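Long-range contact in ribosome inactivating type 1 protein (Iris hollandica, PDB 3MVG), which belongs by name and sequence family to the type 1 ribosome-inactivating proteins, the single-chain members of a plant protein family: residues A[208-219]-A[231-239]. Numbering follows the deposited sequence. Where two conformers were deposited one is given.
Sequences VQRAEGGRFLQP and VISDVEKAR
Arg215 and Asp234 face each other as an antiparallel, non-hydrogen-bonded pair, and two backbone bonds flank them. Val235 N gives its hydrogen to Gly214 O at 2.8 Å, and Phe216 N bonds to Ser233 O on the other side of the pair. A water donates to this same oxygen and to Phe216 O, linking the strands where the 215-223 chain turns its corner at Leu217 and Gln218. On the approach to the pair, Glu212 to Arg215 form a type I' turn with Gly213 and Gly214 at its centre.

The side chains of the bridged pair lie on one face of the hairpin. Bends at chi2 and chi3 (-70° and -61°) fold the Arg215 chain back over Ser233, whose carbonyl oxygen sits above the guanidinium centre, and bring NH1 to a salt bridge with Asp234 OD1 at 3.2 Å; the two planar groups are turned 45° apart. The other carboxylate oxygen, OD2, accepts from Lys237 N at 2.8 Å, so Asp234 is at once ion-pair partner and N-cap of helix 235-240.

Phe216 enters the buried side, one ring face against the backbone of Ser233 and Asp234. Its CE2 lies 3.8 Å from Ile232 CG2, and CZ meets Ala238 CB at 3.9 Å. Val208 CG2 approaches that same methyl, while Ala211 CB packs on Val235 CG2 at 3.7 Å; Leu204 and Glu207 of helix 201-210 also touch Phe216. Farther along, Pro219 CB rests against Val231 CG1 at 3.7 Å.

The whole is the base of a two-stranded antiparallel beta hairpin, strands 215-223 and 229-234, which in sequence connects helix 201-210 to helix 235-240, while the two helices also meet directly through Val208, in the C-terminal part of this ribosome-inactivating protein fold.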
# COMPACT_ATOMS: atom_id res chain seq x y z
N VAL A 208 19.42 6.29 4.39
CA VAL A 208 18.52 6.90 5.37
C VAL A 208 19.29 7.28 6.65
O VAL A 208 19.09 8.37 7.20
CB VAL A 208 17.29 6.02 5.67
CG1 VAL A 208 16.52 6.52 6.89
CG2 VAL A 208 16.39 5.97 4.46
N GLN A 209 20.16 6.38 7.11
CA GLN A 209 20.91 6.61 8.34
C GLN A 209 21.98 7.70 8.23
O GLN A 209 22.30 8.36 9.22
CB GLN A 209 21.50 5.31 8.89
CG GLN A 209 20.43 4.41 9.50
CD GLN A 209 20.88 2.98 9.63
OE1 GLN A 209 21.52 2.61 10.61
NE2 GLN A 209 20.54 2.17 8.64
N ARG A 210 22.51 7.90 7.02
CA ARG A 210 23.58 8.88 6.79
C ARG A 210 23.07 10.21 6.25
O ARG A 210 23.85 11.16 6.07
CB ARG A 210 24.61 8.32 5.82
CG ARG A 210 25.28 7.04 6.27
CD ARG A 210 26.46 6.71 5.38
NE ARG A 210 27.55 7.67 5.57
CZ ARG A 210 28.79 7.51 5.12
NH1 ARG A 210 29.13 6.43 4.43
NH2 ARG A 210 29.70 8.45 5.36
N ALA A 211 21.76 10.30 5.99
CA ALA A 211 21.19 11.49 5.36
C ALA A 211 21.39 12.74 6.22
O ALA A 211 21.39 12.67 7.45
CB ALA A 211 19.72 11.28 5.07
N GLU A 212 21.57 13.87 5.54
CA GLU A 212 21.76 15.16 6.20
C GLU A 212 20.62 16.07 5.81
O GLU A 212 20.39 16.31 4.62
CB GLU A 212 23.11 15.77 5.83
CG GLU A 212 24.26 15.04 6.49
CD GLU A 212 25.63 15.56 6.09
OE1 GLU A 212 25.70 16.59 5.39
OE2 GLU A 212 26.63 14.93 6.48
N GLY A 213 19.88 16.56 6.81
CA GLY A 213 18.65 17.29 6.57
C GLY A 213 17.68 16.49 5.71
O GLY A 213 16.93 17.05 4.91
N GLY A 214 17.71 15.16 5.88
CA GLY A 214 16.87 14.26 5.10
C GLY A 214 17.36 13.95 3.70
O GLY A 214 16.79 13.08 3.03
N ARG A 215 18.40 14.63 3.24
CA ARG A 215 18.92 14.44 1.88
C ARG A 215 19.99 13.36 1.84
O ARG A 215 20.91 13.35 2.66
CB ARG A 215 19.48 15.75 1.30
CG ARG A 215 18.47 16.90 1.17
CD ARG A 215 17.44 16.65 0.07
NE ARG A 215 18.04 16.51 -1.26
CZ ARG A 215 17.39 16.14 -2.35
NH1 ARG A 215 16.09 15.86 -2.31
NH2 ARG A 215 18.04 16.05 -3.51
N PHE A 216 19.87 12.44 0.89
CA PHE A 216 20.85 11.37 0.74
C PHE A 216 22.21 11.91 0.31
O PHE A 216 22.29 12.76 -0.59
CB PHE A 216 20.39 10.38 -0.34
CG PHE A 216 19.33 9.40 0.10
CD1 PHE A 216 18.71 9.48 1.35
CD2 PHE A 216 18.92 8.40 -0.78
CE1 PHE A 216 17.72 8.56 1.71
CE2 PHE A 216 17.94 7.48 -0.43
CZ PHE A 216 17.34 7.56 0.81
N LEU A 217 23.27 11.39 0.91
CA LEU A 217 24.63 11.68 0.44
C LEU A 217 24.86 11.10 -0.95
O LEU A 217 25.53 11.70 -1.79
CB LEU A 217 25.67 11.14 1.42
CG LEU A 217 25.61 11.56 2.89
CD1 LEU A 217 26.74 10.88 3.66
CD2 LEU A 217 25.66 13.08 3.07
N GLN A 218 24.29 9.92 -1.20
CA GLN A 218 24.40 9.24 -2.48
C GLN A 218 23.01 8.81 -2.96
O GLN A 218 22.47 7.80 -2.50
CB GLN A 218 25.33 8.03 -2.38
CG GLN A 218 26.79 8.36 -2.10
CD GLN A 218 27.44 9.20 -3.19
OE1 GLN A 218 27.15 9.05 -4.38
NE2 GLN A 218 28.34 10.09 -2.78
N PRO A 219 22.41 9.60 -3.88
CA PRO A 219 21.11 9.22 -4.44
C PRO A 219 21.12 7.81 -5.03
O PRO A 219 22.12 7.36 -5.58
CB PRO A 219 20.89 10.29 -5.51
CG PRO A 219 21.56 11.50 -4.94
CD PRO A 219 22.80 10.97 -4.26
N VAL A 231 15.05 7.97 -9.37
CA VAL A 231 16.14 8.19 -8.43
C VAL A 231 15.54 8.60 -7.08
O VAL A 231 14.70 9.50 -7.01
CB VAL A 231 17.13 9.27 -8.93
CG1 VAL A 231 18.22 9.53 -7.90
CG2 VAL A 231 17.73 8.85 -10.28
N ILE A 232 15.99 7.92 -6.03
CA ILE A 232 15.58 8.23 -4.66
C ILE A 232 16.68 9.07 -4.01
O ILE A 232 17.80 8.59 -3.85
CB ILE A 232 15.34 6.94 -3.83
CG1 ILE A 232 14.48 5.92 -4.60
CG2 ILE A 232 14.76 7.27 -2.45
CD1 ILE A 232 13.10 6.41 -5.02
N SER A 233 16.35 10.30 -3.63
CA SER A 233 17.36 11.27 -3.20
C SER A 233 17.18 11.75 -1.76
O SER A 233 18.00 12.51 -1.25
CB SER A 233 17.36 12.49 -4.12
OG SER A 233 17.71 12.11 -5.44
N ASP A 234 16.11 11.32 -1.11
CA ASP A 234 15.85 11.78 0.25
C ASP A 234 15.07 10.75 1.06
O ASP A 234 14.48 9.81 0.50
CB ASP A 234 15.18 13.16 0.27
CG ASP A 234 13.86 13.18 -0.46
OD1 ASP A 234 13.76 13.87 -1.49
OD2 ASP A 234 12.92 12.52 -0.01
N VAL A 235 15.06 10.93 2.38
CA VAL A 235 14.41 9.99 3.28
C VAL A 235 12.91 9.90 3.04
O VAL A 235 12.34 8.81 3.04
CB VAL A 235 14.65 10.35 4.74
CG1 VAL A 235 13.92 9.36 5.62
CG2 VAL A 235 16.13 10.35 5.05
N GLU A 236 12.27 11.05 2.84
CA GLU A 236 10.82 11.08 2.66
C GLU A 236 10.42 10.24 1.45
O GLU A 236 9.47 9.47 1.53
CB GLU A 236 10.29 12.51 2.57
CG GLU A 236 8.78 12.58 2.41
CD GLU A 236 8.35 12.58 0.95
OE1 GLU A 236 8.83 13.45 0.19
OE2 GLU A 236 7.54 11.72 0.55
N LYS A 237 11.16 10.35 0.35
CA LYS A 237 10.87 9.55 -0.83
C LYS A 237 11.07 8.05 -0.55
O LYS A 237 10.27 7.22 -0.97
CB LYS A 237 11.70 10.00 -2.04
CG LYS A 237 11.30 9.31 -3.33
CD LYS A 237 11.66 10.10 -4.57
CE LYS A 237 11.11 9.43 -5.81
NZ LYS A 237 11.60 10.06 -7.06
N ALA A 238 12.13 7.71 0.16
CA ALA A 238 12.37 6.31 0.54
C ALA A 238 11.20 5.75 1.36
O ALA A 238 10.73 4.64 1.10
CB ALA A 238 13.67 6.19 1.31
N ARG A 239 10.75 6.53 2.34
CA ARG A 239 9.63 6.11 3.18
C ARG A 239 8.32 6.06 2.40
O ARG A 239 7.51 5.14 2.58
CB ARG A 239 9.52 7.03 4.40
CG ARG A 239 8.56 6.51 5.49
CD ARG A 239 8.48 7.44 6.71
NE ARG A 239 8.02 8.75 6.29
CZ ARG A 239 8.72 9.87 6.34
NH1 ARG A 239 9.93 9.91 6.90
NH2 ARG A 239 8.19 10.98 5.85
O HOH W 1 20.35 13.88 -2.08